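Local atomic coordinates of arylalkylamine N-Acetyltransferase like 5b (Aedes aegypti, PDB entry 4FD4), a protein that probably transfers acyl groups from acetyl-CoA or long-chain acyl-CoA to the amine of arylalkylamines such as serotonin and dopamine, as a member of the GNAT acetyltransferase family. Residues A[36-41]-A[199-204]; A[166-171]-A[208-213]; A[45-50]-A[95-100]; A[83-88]-A[110-115]; A[24-29]-A[69-74]. All coordinates share one frame; numbering follows the deposited sequence.

Interaction 1: residues A[36-41]-A[199-204]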
# COMPACT_ATOMS: atom_id res chain seq x y z
N ILE A 36 -4.03 -1.56 -12.40
CA ILE A 36 -4.75 -2.16 -13.55
C ILE A 36 -5.89 -1.30 -14.12
O ILE A 36 -6.39 -1.58 -15.21
CB ILE A 36 -5.27 -3.59 -13.27
CG1 ILE A 36 -6.40 -3.57 -12.23
CG2 ILE A 36 -4.13 -4.52 -12.84
CD1 ILE A 36 -7.23 -4.85 -12.21
N SER A 37 -6.30 -0.26 -13.40
CA SER A 37 -7.34 0.62 -13.93
C SER A 37 -6.76 1.72 -14.81
O SER A 37 -7.50 2.49 -15.43
CB SER A 37 -8.15 1.23 -12.79
OG SER A 37 -7.44 2.30 -12.19
N TYR A 38 -5.43 1.79 -14.86
CA TYR A 38 -4.74 2.86 -15.56
C TYR A 38 -5.08 2.87 -17.05
O TYR A 38 -5.06 1.83 -17.72
CB TYR A 38 -3.23 2.73 -15.38
CG TYR A 38 -2.42 3.93 -15.88
CD1 TYR A 38 -2.61 5.19 -15.35
CD2 TYR A 38 -1.46 3.78 -16.86
CE1 TYR A 38 -1.85 6.28 -15.79
CE2 TYR A 38 -0.70 4.85 -17.31
CZ TYR A 38 -0.91 6.10 -16.77
OH TYR A 38 -0.15 7.15 -17.21
N VAL A 39 -5.35 4.07 -17.54
CA VAL A 39 -5.80 4.34 -18.90
C VAL A 39 -4.86 3.89 -20.02
O VAL A 39 -5.33 3.46 -21.08
CB VAL A 39 -6.12 5.84 -19.03
CG1 VAL A 39 -5.82 6.35 -20.43
CG2 VAL A 39 -7.56 6.11 -18.62
N HIS A 40 -3.55 3.97 -19.80
CA HIS A 40 -2.60 3.67 -20.88
C HIS A 40 -1.89 2.32 -20.76
O HIS A 40 -0.85 2.10 -21.37
CB HIS A 40 -1.57 4.79 -21.04
CG HIS A 40 -2.17 6.15 -21.19
ND1 HIS A 40 -2.93 6.51 -22.29
CD2 HIS A 40 -2.13 7.24 -20.39
CE1 HIS A 40 -3.32 7.76 -22.15
NE2 HIS A 40 -2.85 8.23 -21.01
N GLY A 41 -2.46 1.40 -19.98
CA GLY A 41 -1.85 0.09 -19.79
C GLY A 41 -1.90 -0.38 -18.34
O GLY A 41 -1.61 0.38 -17.41
N LYS A 199 -8.53 12.47 -16.96
CA LYS A 199 -8.99 11.26 -16.35
C LYS A 199 -8.02 10.14 -16.63
O LYS A 199 -7.85 9.77 -17.76
CB LYS A 199 -10.31 10.89 -16.98
CG LYS A 199 -11.05 9.84 -16.26
CD LYS A 199 -12.01 9.18 -17.17
CE LYS A 199 -12.47 7.92 -16.59
NZ LYS A 199 -13.26 8.15 -15.41
N LEU A 200 -7.40 9.57 -15.60
CA LEU A 200 -6.29 8.65 -15.82
C LEU A 200 -6.58 7.22 -15.39
O LEU A 200 -5.82 6.31 -15.70
CB LEU A 200 -5.04 9.16 -15.12
CG LEU A 200 -4.32 10.31 -15.82
CD1 LEU A 200 -3.31 10.96 -14.89
CD2 LEU A 200 -3.66 9.82 -17.10
N PHE A 201 -7.68 7.02 -14.68
CA PHE A 201 -8.01 5.70 -14.18
C PHE A 201 -9.44 5.33 -14.51
O PHE A 201 -10.35 6.13 -14.33
CB PHE A 201 -7.77 5.64 -12.67
CG PHE A 201 -6.34 5.91 -12.29
CD1 PHE A 201 -5.41 4.88 -12.28
CD2 PHE A 201 -5.93 7.19 -11.95
CE1 PHE A 201 -4.09 5.12 -11.93
CE2 PHE A 201 -4.61 7.44 -11.60
CZ PHE A 201 -3.69 6.41 -11.59
N GLU A 202 -9.62 4.11 -15.00
CA GLU A 202 -10.91 3.63 -15.44
C GLU A 202 -11.14 2.23 -14.90
O GLU A 202 -10.97 1.24 -15.61
CB GLU A 202 -10.95 3.59 -16.97
CG GLU A 202 -12.26 4.05 -17.59
CD GLU A 202 -12.05 4.82 -18.89
OE1 GLU A 202 -12.55 5.95 -18.99
OE2 GLU A 202 -11.38 4.29 -19.80
N PRO A 203 -11.53 2.13 -13.62
CA PRO A 203 -11.70 0.80 -13.03
C PRO A 203 -12.86 0.04 -13.68
O PRO A 203 -14.01 0.51 -13.64
CB PRO A 203 -12.01 1.11 -11.55
CG PRO A 203 -12.56 2.50 -11.55
CD PRO A 203 -11.89 3.22 -12.68
N LEU A 204 -12.55 -1.10 -14.28
CA LEU A 204 -13.57 -1.95 -14.89
C LEU A 204 -14.78 -2.06 -13.97
O LEU A 204 -15.92 -2.11 -14.42
CB LEU A 204 -13.00 -3.34 -15.19
CG LEU A 204 -13.30 -3.90 -16.58
CD1 LEU A 204 -14.75 -4.35 -16.71
CD2 LEU A 204 -12.95 -2.87 -17.65

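Interaction 2: residues A[166-171]-A[208-213]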
# COMPACT_ATOMS: atom_id res chain seq x y z
N ASP A 166 -4.01 3.13 2.53
CA ASP A 166 -4.91 3.37 1.43
C ASP A 166 -5.45 2.02 0.97
O ASP A 166 -4.74 1.23 0.36
CB ASP A 166 -4.19 4.08 0.27
CG ASP A 166 -3.61 5.42 0.68
OD1 ASP A 166 -4.27 6.15 1.45
OD2 ASP A 166 -2.48 5.74 0.25
N PHE A 167 -6.71 1.76 1.31
CA PHE A 167 -7.32 0.46 1.06
C PHE A 167 -8.25 0.52 -0.14
O PHE A 167 -9.26 1.24 -0.13
CB PHE A 167 -8.02 -0.03 2.32
CG PHE A 167 -7.09 -0.18 3.49
CD1 PHE A 167 -6.19 -1.23 3.54
CD2 PHE A 167 -7.08 0.76 4.52
CE1 PHE A 167 -5.32 -1.36 4.60
CE2 PHE A 167 -6.20 0.63 5.58
CZ PHE A 167 -5.32 -0.44 5.62
N THR A 168 -7.87 -0.21 -1.16
CA THR A 168 -8.47 -0.14 -2.45
C THR A 168 -9.54 -1.19 -2.67
O THR A 168 -10.24 -1.12 -3.61
CB THR A 168 -7.43 -0.28 -3.57
OG1 THR A 168 -6.33 0.60 -3.32
CG2 THR A 168 -8.02 0.12 -4.89
N SER A 169 -9.67 -2.16 -1.79
CA SER A 169 -10.68 -3.19 -1.93
C SER A 169 -11.64 -3.29 -0.77
O SER A 169 -11.44 -2.72 0.29
CB SER A 169 -10.06 -4.53 -2.19
OG SER A 169 -9.28 -4.96 -1.12
N VAL A 170 -12.71 -4.00 -1.00
CA VAL A 170 -13.73 -4.03 -0.01
C VAL A 170 -13.22 -4.86 1.16
O VAL A 170 -13.38 -4.48 2.29
CB VAL A 170 -15.04 -4.60 -0.55
CG1 VAL A 170 -14.80 -5.90 -1.22
CG2 VAL A 170 -15.99 -4.78 0.56
N PHE A 171 -12.60 -5.98 0.88
CA PHE A 171 -12.11 -6.81 1.95
C PHE A 171 -11.32 -5.94 2.95
O PHE A 171 -11.62 -5.78 4.12
CB PHE A 171 -11.16 -7.84 1.35
CG PHE A 171 -11.19 -7.93 -0.18
CD1 PHE A 171 -10.21 -8.65 -0.86
CD2 PHE A 171 -12.20 -7.34 -0.93
CE1 PHE A 171 -10.22 -8.73 -2.28
CE2 PHE A 171 -12.24 -7.45 -2.34
CZ PHE A 171 -11.25 -8.13 -3.02
N GLN A 208 -15.63 2.18 -8.02
CA GLN A 208 -14.54 1.68 -7.19
C GLN A 208 -13.91 2.83 -6.41
O GLN A 208 -13.49 3.83 -6.99
CB GLN A 208 -13.47 0.96 -8.01
CG GLN A 208 -12.15 0.78 -7.25
CD GLN A 208 -11.41 -0.48 -7.65
OE1 GLN A 208 -11.08 -0.69 -8.82
NE2 GLN A 208 -11.14 -1.34 -6.67
N VAL A 209 -13.84 2.67 -5.09
CA VAL A 209 -13.45 3.75 -4.20
C VAL A 209 -12.22 3.37 -3.38
O VAL A 209 -12.08 2.21 -2.96
CB VAL A 209 -14.59 4.08 -3.22
CG1 VAL A 209 -14.18 5.19 -2.27
CG2 VAL A 209 -15.86 4.47 -3.97
N ILE A 210 -11.35 4.34 -3.14
CA ILE A 210 -10.17 4.14 -2.30
C ILE A 210 -10.43 4.78 -0.95
O ILE A 210 -10.89 5.91 -0.88
CB ILE A 210 -8.94 4.80 -2.92
CG1 ILE A 210 -8.78 4.38 -4.38
CG2 ILE A 210 -7.69 4.46 -2.10
CD1 ILE A 210 -7.59 5.01 -5.06
N LYS A 211 -10.14 4.06 0.13
CA LYS A 211 -10.38 4.61 1.46
C LYS A 211 -9.12 4.68 2.30
O LYS A 211 -8.47 3.67 2.52
CB LYS A 211 -11.45 3.80 2.20
CG LYS A 211 -12.81 3.74 1.52
CD LYS A 211 -13.92 3.74 2.57
CE LYS A 211 -15.30 3.51 1.97
NZ LYS A 211 -15.46 2.12 1.45
N THR A 212 -8.78 5.87 2.77
CA THR A 212 -7.65 6.03 3.68
C THR A 212 -8.14 5.86 5.12
O THR A 212 -9.00 6.61 5.60
CB THR A 212 -6.98 7.42 3.50
OG1 THR A 212 -6.63 7.60 2.13
CG2 THR A 212 -5.74 7.53 4.37
N CYS A 213 -7.60 4.86 5.81
CA CYS A 213 -8.01 4.59 7.19
C CYS A 213 -6.83 4.72 8.16
O CYS A 213 -5.66 4.60 7.75
CB CYS A 213 -8.67 3.21 7.31
SG CYS A 213 -9.89 2.89 6.01

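Interaction 3: residues A[45-50]-A[95-100]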
# COMPACT_ATOMS: atom_id res chain seq x y z
N THR A 45 5.35 -0.77 -13.78
CA THR A 45 6.62 -0.36 -14.36
C THR A 45 7.74 -0.65 -13.38
O THR A 45 7.49 -0.96 -12.21
CB THR A 45 6.63 1.14 -14.65
OG1 THR A 45 6.40 1.86 -13.43
CG2 THR A 45 5.55 1.51 -15.65
N LEU A 46 8.97 -0.53 -13.86
CA LEU A 46 10.16 -0.73 -13.03
C LEU A 46 10.28 0.31 -11.90
O LEU A 46 10.74 -0.01 -10.81
CB LEU A 46 11.43 -0.75 -13.87
CG LEU A 46 12.71 -1.21 -13.14
CD1 LEU A 46 12.55 -2.62 -12.58
CD2 LEU A 46 13.95 -1.12 -14.04
N ASP A 47 9.88 1.55 -12.15
CA ASP A 47 10.01 2.55 -11.09
C ASP A 47 9.04 2.33 -9.91
O ASP A 47 9.37 2.62 -8.75
CB ASP A 47 10.09 4.03 -11.58
CG ASP A 47 9.12 4.37 -12.71
OD1 ASP A 47 9.08 5.58 -13.08
OD2 ASP A 47 8.42 3.48 -13.23
N ASP A 48 7.88 1.75 -10.24
CA ASP A 48 6.86 1.32 -9.29
C ASP A 48 7.48 0.24 -8.39
O ASP A 48 7.50 0.33 -7.15
CB ASP A 48 5.70 0.74 -10.11
CG ASP A 48 4.40 0.62 -9.33
OD1 ASP A 48 3.32 0.77 -9.95
OD2 ASP A 48 4.45 0.36 -8.11
N GLU A 49 7.99 -0.79 -9.05
CA GLU A 49 8.66 -1.88 -8.38
C GLU A 49 9.80 -1.40 -7.48
O GLU A 49 9.93 -1.84 -6.33
CB GLU A 49 9.20 -2.83 -9.46
CG GLU A 49 9.72 -4.13 -8.95
CD GLU A 49 9.89 -5.12 -10.10
OE1 GLU A 49 8.88 -5.67 -10.58
OE2 GLU A 49 11.05 -5.31 -10.52
N ARG A 50 10.63 -0.50 -7.99
CA ARG A 50 11.72 0.03 -7.20
C ARG A 50 11.22 0.71 -5.93
O ARG A 50 11.83 0.57 -4.86
CB ARG A 50 12.56 1.01 -8.01
CG ARG A 50 13.80 1.50 -7.27
CD ARG A 50 14.73 2.32 -8.17
NE ARG A 50 14.04 3.48 -8.71
CZ ARG A 50 13.66 3.60 -9.98
NH1 ARG A 50 13.92 2.62 -10.84
NH2 ARG A 50 13.03 4.70 -10.38
N THR A 95 10.31 13.69 -12.21
CA THR A 95 11.63 13.25 -12.66
C THR A 95 11.73 11.74 -12.90
O THR A 95 12.75 11.23 -13.37
CB THR A 95 12.73 13.71 -11.67
OG1 THR A 95 12.72 12.88 -10.51
CG2 THR A 95 12.51 15.15 -11.24
N THR A 96 10.66 11.01 -12.57
CA THR A 96 10.69 9.56 -12.64
C THR A 96 10.74 9.05 -14.09
O THR A 96 10.47 9.81 -15.02
CB THR A 96 9.50 8.94 -11.87
OG1 THR A 96 9.77 7.57 -11.56
CG2 THR A 96 8.21 9.07 -12.68
N GLU A 97 11.12 7.79 -14.27
CA GLU A 97 11.33 7.25 -15.62
C GLU A 97 10.05 7.15 -16.45
O GLU A 97 10.06 7.52 -17.63
CB GLU A 97 12.02 5.88 -15.57
CG GLU A 97 13.49 5.92 -15.16
CD GLU A 97 13.67 5.69 -13.67
OE1 GLU A 97 12.68 5.85 -12.92
OE2 GLU A 97 14.80 5.35 -13.24
N THR A 98 8.96 6.66 -15.87
CA THR A 98 7.76 6.47 -16.66
C THR A 98 6.65 7.45 -16.30
O THR A 98 6.56 7.91 -15.17
CB THR A 98 7.21 5.02 -16.56
OG1 THR A 98 6.60 4.81 -15.28
CG2 THR A 98 8.32 3.99 -16.76
N LYS A 99 5.79 7.74 -17.28
CA LYS A 99 4.67 8.62 -17.00
C LYS A 99 3.68 7.94 -16.07
O LYS A 99 3.08 8.58 -15.22
CB LYS A 99 3.98 9.09 -18.29
CG LYS A 99 2.71 9.91 -18.01
CD LYS A 99 2.45 10.96 -19.07
CE LYS A 99 1.09 11.63 -18.88
NZ LYS A 99 0.88 12.13 -17.50
N LYS A 100 3.50 6.62 -16.23
CA LYS A 100 2.52 5.92 -15.41
C LYS A 100 2.85 6.04 -13.92
O LYS A 100 1.96 6.32 -13.10
CB LYS A 100 2.43 4.44 -15.78
CG LYS A 100 1.46 3.66 -14.88
CD LYS A 100 1.19 2.25 -15.39
CE LYS A 100 0.27 1.50 -14.45
NZ LYS A 100 -0.33 0.27 -15.07

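Interaction 4: residues A[83-88]-A[110-115]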
# COMPACT_ATOMS: atom_id res chain seq x y z
N PRO A 83 4.72 15.14 7.41
CA PRO A 83 4.46 16.38 6.69
C PRO A 83 5.59 16.65 5.71
O PRO A 83 6.76 16.42 6.06
CB PRO A 83 4.42 17.44 7.80
CG PRO A 83 3.93 16.70 9.00
CD PRO A 83 4.56 15.31 8.87
N GLY A 84 5.26 17.10 4.50
CA GLY A 84 6.25 17.36 3.48
C GLY A 84 6.28 16.29 2.40
O GLY A 84 6.69 16.55 1.26
N ASP A 85 5.81 15.09 2.74
CA ASP A 85 5.94 13.95 1.84
C ASP A 85 5.18 14.14 0.53
O ASP A 85 5.73 13.89 -0.53
CB ASP A 85 5.55 12.64 2.53
CG ASP A 85 6.65 12.13 3.46
OD1 ASP A 85 6.43 11.09 4.12
OD2 ASP A 85 7.73 12.75 3.52
N PRO A 86 3.92 14.60 0.58
CA PRO A 86 3.22 14.85 -0.69
C PRO A 86 3.99 15.73 -1.69
O PRO A 86 4.07 15.38 -2.88
CB PRO A 86 1.93 15.53 -0.23
CG PRO A 86 1.68 14.93 1.12
CD PRO A 86 3.03 14.77 1.75
N ASP A 87 4.55 16.85 -1.23
CA ASP A 87 5.31 17.72 -2.14
C ASP A 87 6.54 17.02 -2.72
O ASP A 87 6.82 17.11 -3.93
CB ASP A 87 5.71 19.02 -1.44
CG ASP A 87 4.51 19.92 -1.14
OD1 ASP A 87 3.55 19.92 -1.94
OD2 ASP A 87 4.53 20.63 -0.11
N ALA A 88 7.27 16.31 -1.87
CA ALA A 88 8.39 15.50 -2.34
C ALA A 88 7.96 14.45 -3.38
O ALA A 88 8.67 14.20 -4.35
CB ALA A 88 9.09 14.84 -1.17
N LEU A 110 -1.91 12.87 -3.47
CA LEU A 110 -3.21 13.49 -3.21
C LEU A 110 -3.92 12.78 -2.06
O LEU A 110 -4.49 13.41 -1.16
CB LEU A 110 -4.10 13.44 -4.45
CG LEU A 110 -5.59 13.74 -4.28
CD1 LEU A 110 -5.82 15.16 -3.76
CD2 LEU A 110 -6.32 13.54 -5.60
N LEU A 111 -3.88 11.45 -2.10
CA LEU A 111 -4.51 10.66 -1.05
C LEU A 111 -3.91 11.04 0.30
O LEU A 111 -4.65 11.28 1.28
CB LEU A 111 -4.33 9.16 -1.32
CG LEU A 111 -5.14 8.62 -2.50
CD1 LEU A 111 -4.54 7.31 -2.99
CD2 LEU A 111 -6.61 8.44 -2.12
N GLU A 112 -2.59 11.14 0.34
CA GLU A 112 -1.89 11.40 1.60
C GLU A 112 -2.19 12.81 2.10
O GLU A 112 -2.42 13.04 3.29
CB GLU A 112 -0.38 11.18 1.45
CG GLU A 112 0.35 11.22 2.77
CD GLU A 112 1.83 10.95 2.65
OE1 GLU A 112 2.26 10.16 1.77
OE2 GLU A 112 2.58 11.52 3.47
N ARG A 113 -2.19 13.75 1.17
CA ARG A 113 -2.40 15.16 1.48
C ARG A 113 -3.81 15.38 2.00
O ARG A 113 -4.02 16.13 2.95
CB ARG A 113 -2.18 16.01 0.23
CG ARG A 113 -1.83 17.46 0.54
CD ARG A 113 -1.92 18.32 -0.71
NE ARG A 113 -0.96 17.95 -1.76
CZ ARG A 113 0.31 18.34 -1.79
NH1 ARG A 113 1.10 17.96 -2.79
NH2 ARG A 113 0.81 19.10 -0.82
N THR A 114 -4.77 14.68 1.41
CA THR A 114 -6.17 14.83 1.80
C THR A 114 -6.41 14.20 3.16
O THR A 114 -7.14 14.76 4.00
CB THR A 114 -7.13 14.18 0.78
OG1 THR A 114 -7.01 14.84 -0.49
CG2 THR A 114 -8.56 14.29 1.26
N ALA A 115 -5.81 13.04 3.38
CA ALA A 115 -5.98 12.35 4.65
C ALA A 115 -5.37 13.18 5.77
O ALA A 115 -5.96 13.32 6.84
CB ALA A 115 -5.35 10.97 4.61

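Interaction 5: residues A[24-29]-A[69-74]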
# COMPACT_ATOMS: atom_id res chain seq x y z
N LEU A 24 5.29 -9.89 -5.29
CA LEU A 24 4.62 -8.69 -5.77
C LEU A 24 4.15 -8.91 -7.21
O LEU A 24 3.03 -8.55 -7.57
CB LEU A 24 5.53 -7.45 -5.70
CG LEU A 24 5.82 -6.90 -4.30
CD1 LEU A 24 6.84 -5.75 -4.40
CD2 LEU A 24 4.54 -6.42 -3.59
N HIS A 25 5.01 -9.50 -8.03
CA HIS A 25 4.63 -9.75 -9.42
C HIS A 25 3.40 -10.66 -9.46
O HIS A 25 2.54 -10.51 -10.32
CB HIS A 25 5.76 -10.48 -10.15
CG HIS A 25 6.74 -9.58 -10.84
ND1 HIS A 25 6.89 -9.58 -12.22
CD2 HIS A 25 7.65 -8.71 -10.36
CE1 HIS A 25 7.83 -8.72 -12.55
NE2 HIS A 25 8.31 -8.17 -11.44
N ARG A 26 3.31 -11.60 -8.52
CA ARG A 26 2.38 -12.73 -8.69
C ARG A 26 0.98 -12.42 -8.19
O ARG A 26 -0.01 -12.71 -8.86
CB ARG A 26 2.92 -13.99 -8.00
CG ARG A 26 2.25 -15.30 -8.45
CD ARG A 26 2.81 -16.51 -7.71
NE ARG A 26 2.20 -16.68 -6.39
CZ ARG A 26 2.87 -16.87 -5.26
NH1 ARG A 26 2.20 -17.01 -4.11
NH2 ARG A 26 4.19 -16.92 -5.27
N ILE A 27 0.89 -11.83 -7.00
CA ILE A 27 -0.41 -11.64 -6.36
C ILE A 27 -0.80 -10.19 -6.16
O ILE A 27 -1.97 -9.88 -5.92
CB ILE A 27 -0.48 -12.36 -5.00
CG1 ILE A 27 0.47 -11.72 -3.99
CG2 ILE A 27 -0.17 -13.86 -5.16
CD1 ILE A 27 0.22 -12.17 -2.56
N TYR A 28 0.16 -9.27 -6.24
CA TYR A 28 -0.17 -7.87 -5.96
C TYR A 28 -0.51 -7.06 -7.21
O TYR A 28 -1.66 -6.65 -7.41
CB TYR A 28 0.94 -7.18 -5.15
CG TYR A 28 0.67 -5.70 -4.97
CD1 TYR A 28 -0.41 -5.25 -4.23
CD2 TYR A 28 1.51 -4.76 -5.55
CE1 TYR A 28 -0.67 -3.88 -4.08
CE2 TYR A 28 1.28 -3.40 -5.39
CZ TYR A 28 0.19 -2.97 -4.66
OH TYR A 28 -0.03 -1.61 -4.52
N TYR A 29 0.50 -6.81 -8.05
CA TYR A 29 0.32 -5.97 -9.24
C TYR A 29 -0.82 -6.40 -10.18
O TYR A 29 -1.59 -5.56 -10.64
CB TYR A 29 1.64 -5.83 -9.99
CG TYR A 29 2.63 -4.92 -9.29
CD1 TYR A 29 2.34 -3.58 -9.07
CD2 TYR A 29 3.86 -5.40 -8.85
CE1 TYR A 29 3.24 -2.73 -8.42
CE2 TYR A 29 4.77 -4.56 -8.21
CZ TYR A 29 4.45 -3.23 -8.00
OH TYR A 29 5.35 -2.40 -7.36
N ALA A 69 6.52 -25.31 2.05
CA ALA A 69 6.72 -25.20 0.61
C ALA A 69 7.85 -24.22 0.28
O ALA A 69 8.16 -24.01 -0.90
CB ALA A 69 5.43 -24.78 -0.08
N LYS A 70 8.46 -23.65 1.31
CA LYS A 70 9.48 -22.61 1.15
C LYS A 70 9.02 -21.59 0.12
O LYS A 70 9.65 -21.43 -0.93
CB LYS A 70 10.83 -23.22 0.73
CG LYS A 70 12.06 -22.42 1.19
CD LYS A 70 12.13 -21.04 0.53
CE LYS A 70 12.36 -19.93 1.56
NZ LYS A 70 12.11 -18.58 0.99
N LYS A 71 7.93 -20.90 0.43
CA LYS A 71 7.23 -20.04 -0.53
C LYS A 71 6.50 -18.88 0.16
O LYS A 71 5.82 -19.09 1.16
CB LYS A 71 6.22 -20.90 -1.31
CG LYS A 71 5.22 -20.13 -2.15
CD LYS A 71 4.12 -21.06 -2.66
CE LYS A 71 3.15 -20.35 -3.60
NZ LYS A 71 2.12 -21.28 -4.13
N PHE A 72 6.65 -17.67 -0.38
CA PHE A 72 5.87 -16.55 0.13
C PHE A 72 4.42 -16.69 -0.38
O PHE A 72 4.19 -17.10 -1.52
CB PHE A 72 6.45 -15.21 -0.32
CG PHE A 72 7.76 -14.85 0.34
CD1 PHE A 72 8.21 -15.53 1.47
CD2 PHE A 72 8.55 -13.82 -0.17
CE1 PHE A 72 9.42 -15.19 2.07
CE2 PHE A 72 9.75 -13.47 0.42
CZ PHE A 72 10.19 -14.16 1.54
N ILE A 73 3.46 -16.33 0.46
CA ILE A 73 2.06 -16.40 0.05
C ILE A 73 1.31 -15.16 0.50
O ILE A 73 0.10 -15.03 0.29
CB ILE A 73 1.36 -17.64 0.63
CG1 ILE A 73 1.47 -17.62 2.16
CG2 ILE A 73 1.98 -18.90 0.06
CD1 ILE A 73 0.61 -18.64 2.85
N GLY A 74 2.02 -14.24 1.14
CA GLY A 74 1.42 -12.95 1.43
C GLY A 74 2.51 -11.91 1.65
O GLY A 74 3.64 -12.27 1.97

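Interaction 1: residues A[36-41]-A[199-204]
Two backbone hydrogen bonds join Ser37 and Val39 to the loop 199-204 around a single beta bridge between Tyr38 and Phe201. Glu202 N gives its hydrogen to Ser37 O at 2.7 Å, nearly straight at 171°, and Val39 N gives one to Leu200 O at 2.9 Å. Tyr38 and Phe201 pack obliquely, planes 56° apart, with Phe201 CE1 at the edge of the tyrosine ring, 3.7 Å from Tyr38 CD1. The Tyr38 side chain lies alongside that of Leu200, and its OH is hydrogen-bonded to Asp103 of helix 99-115. Ser37 CB rests 3.6 Å from Pro203 CA, while Ser37 OG, held between backbone N and carbonyl carbon (chi1 78°), sits at the edge of the Phe201 ring; its weak hydrogen bonds go back to Gly33 O and Ile34 O. Val39 CG2 leans on the Leu200 carbonyl. The polar links are thus main chain to main chain, with the side chains supplying chiefly aromatic and aliphatic surface, so that the end of helix 33-37 and the turn after it are held to the loop 199-204 without a continuous strand pair.

Interaction 2: residues A[166-171]-A[208-213]
A cysteine sulfur against an aromatic ring marks this contact: Cys213 SG lies 3.8 Å from Phe167 CD2, set obliquely to the ring. Cys213 can form a disulfide with Cys183 in this protein, but that bond is absent here, although the two side chains touch. Phe167 CG stands anti to its carbonyl carbon (chi1 -59°), which brings CD2 near both Cys213 SG and the Lys211 carbonyl. On the other face of the sheet Asp166 and Thr212 run side by side, and Thr212 OG1 donates to Asp166 OD1 at 2.9 Å, approaching nearly along the C-O bond; the second carboxylate oxygen has a weak bond to His128. In the backbone Phe167 and Lys211 form an antiparallel hydrogen-bonded pair, Phe167 N to Lys211 O at 2.9 Å and Lys211 N to Phe167 O at 3.0 Å, both at 172°. Beyond the strand end, Gln208 NE2 makes only a weak bond to Thr168 O. Helix 170-178 covers Phe167, and helix 99-115 covers Asp166 and Thr212. This is the antiparallel pairing of strands 162-167 and 209-216 in the mixed, helix-flanked sheet of a GNAT fold.

Interaction 3: residues A[45-50]-A[95-100]
The guanidinium of Arg50 presents an edge to Glu97, whose OE1 lies near the guanidinium plane, 2.8 Å from Arg50 NH2, in a salt bridge that uses the syn lone pair of the oxygen. The guanidinium and carboxylate planes are 53° apart, and the bond is made by NH2 alone. The carboxylate of Asp47 is the other flat group, and both its oxygens are doubly gripped. Thr96 OG1 reaches Asp47 OD1 on the anti side at 2.6 Å, while Thr98 N comes to the same oxygen on the syn side, 3.0 Å away. Asp47 OD2 takes Thr98 OG1 on its syn lone pair at 3.0 Å and, from its own segment, Thr45 OG1 at 2.6 Å. Four bonds fix the rotation of this buried group and probably help it stay ionised beside Glu97. Thr45 and Thr98 also meet tip to tip, Thr45 CG2 lying 3.5 Å from Thr98 OG1. Thr45 is the N-cap of helix 46-53. Thr98 is the N-cap of helix 99-115, its OG1 capping Trp101 N: the contact joins two helix N-termini through one aspartate.

Interaction 4: residues A[83-88]-A[110-115]
The salt bridge between Asp87 and Arg113 is the principal polar link across this pair of helices. Arg113 grips end-on: Arg113 NH2 and NH1 both donate to Asp87 OD1, at 3.1 Å and 3.3 Å, with the oxygen close to the guanidinium plane. Both nitrogens share this one oxygen and come from above one face of the carboxylate, whose plane is turned 41° from the guanidinium. Arg113 leaves its helix with CG anti to the backbone N (chi1 -157°) and bends at chi3, carrying the guanidinium across to the neighbouring helix.

Pro86 supplies the packing: its CB lies over the centre of one guanidinium face, 3.6 Å from Arg113 CZ, and its CG approaches the backbone at Arg113. The same ring turns CD toward Glu112. The arrangement brings the first turn of helix 85-95, whose N-cap position is Gly84, against the later part of helix 99-115; these are successive helices of the GNAT domain, and Arg113 also touches Val90 farther along the first.

Like charges make up the third kind of contact. Glu112 OE2 lies 3.3 Å from Asp85 CB and 3.9 Å from Asp85 OD1, the two carboxylates nearly perpendicular. Asp85 OD1 accepts from Gln82 N, and this bond, with the nearby helix start, probably eases the repulsion; the extended Glu112 side chain also touches Met89.

Interaction 5: residues A[24-29]-A[69-74]
Arg26 NH1 donates a hydrogen bond to Phe72 O at 3.3 Å and 166°, and the same nitrogen also makes a salt bridge to Asp135. The carbonyl oxygen lies almost in the guanidinium plane, and the donor is tilted just 16° from the carbonyl plane, so the two groups meet edge to oxygen in a nearly flat arrangement. Arg26 NH2 is held separately by Glu22, one turn earlier in the same helix. The group is therefore anchored to its own helix, to the strand and to the segment around Asp135.

Over one face of the guanidinium passes the last methylene of Lys71, with CE 3.5 Å from Arg26 NH1. The two chains cross at about a right angle. Lys71 is fully extended, which places its NZ 4.3 Å from Arg26 NH1; the repulsion expected there is probably eased by the acids that hold the arginine. Ile27 adds a lighter apolar contact: its CD1 approaches Ile73 O at 4.0 Å and Gly74 CA at 4.2 Å, while the side chain also packs on Ala133.

The axes of helix 24-28 and strand 71-74 approach to 9.2 Å, 35° apart, where helix 17-28 passes strand 71-81. Ile73 and Gly74 both face Ala64, forming a classic beta bulge, and Lys70 and Lys71 both face Asp66 in a G1 bulge: a helix laid against a bulged antiparallel hairpin on one side of the GNAT sheet.

Overall arrangement
Interaction 2 lies nearest the chain's centre and is the one strand-to-strand contact, while interaction 4 is a surface contact and the other four are partly buried. Helix 99-115 links several of them: its start takes part in interaction 3, its later part in interaction 4, and Leu111 and Ala115 of that part pack on interaction 2. Lys100 joins interaction 3 to Gly41 of interaction 1, and Tyr29 of interaction 5 bonds to Asp48 of interaction 3. Chemistry follows place: interaction 1 relies on main-chain bonds, interaction 2 adds a side-chain pair to its strand pairing, a buried carboxylate organises interaction 3, and arginine side chains span interactions 4 and 5, whose centres are about 29 Å apart.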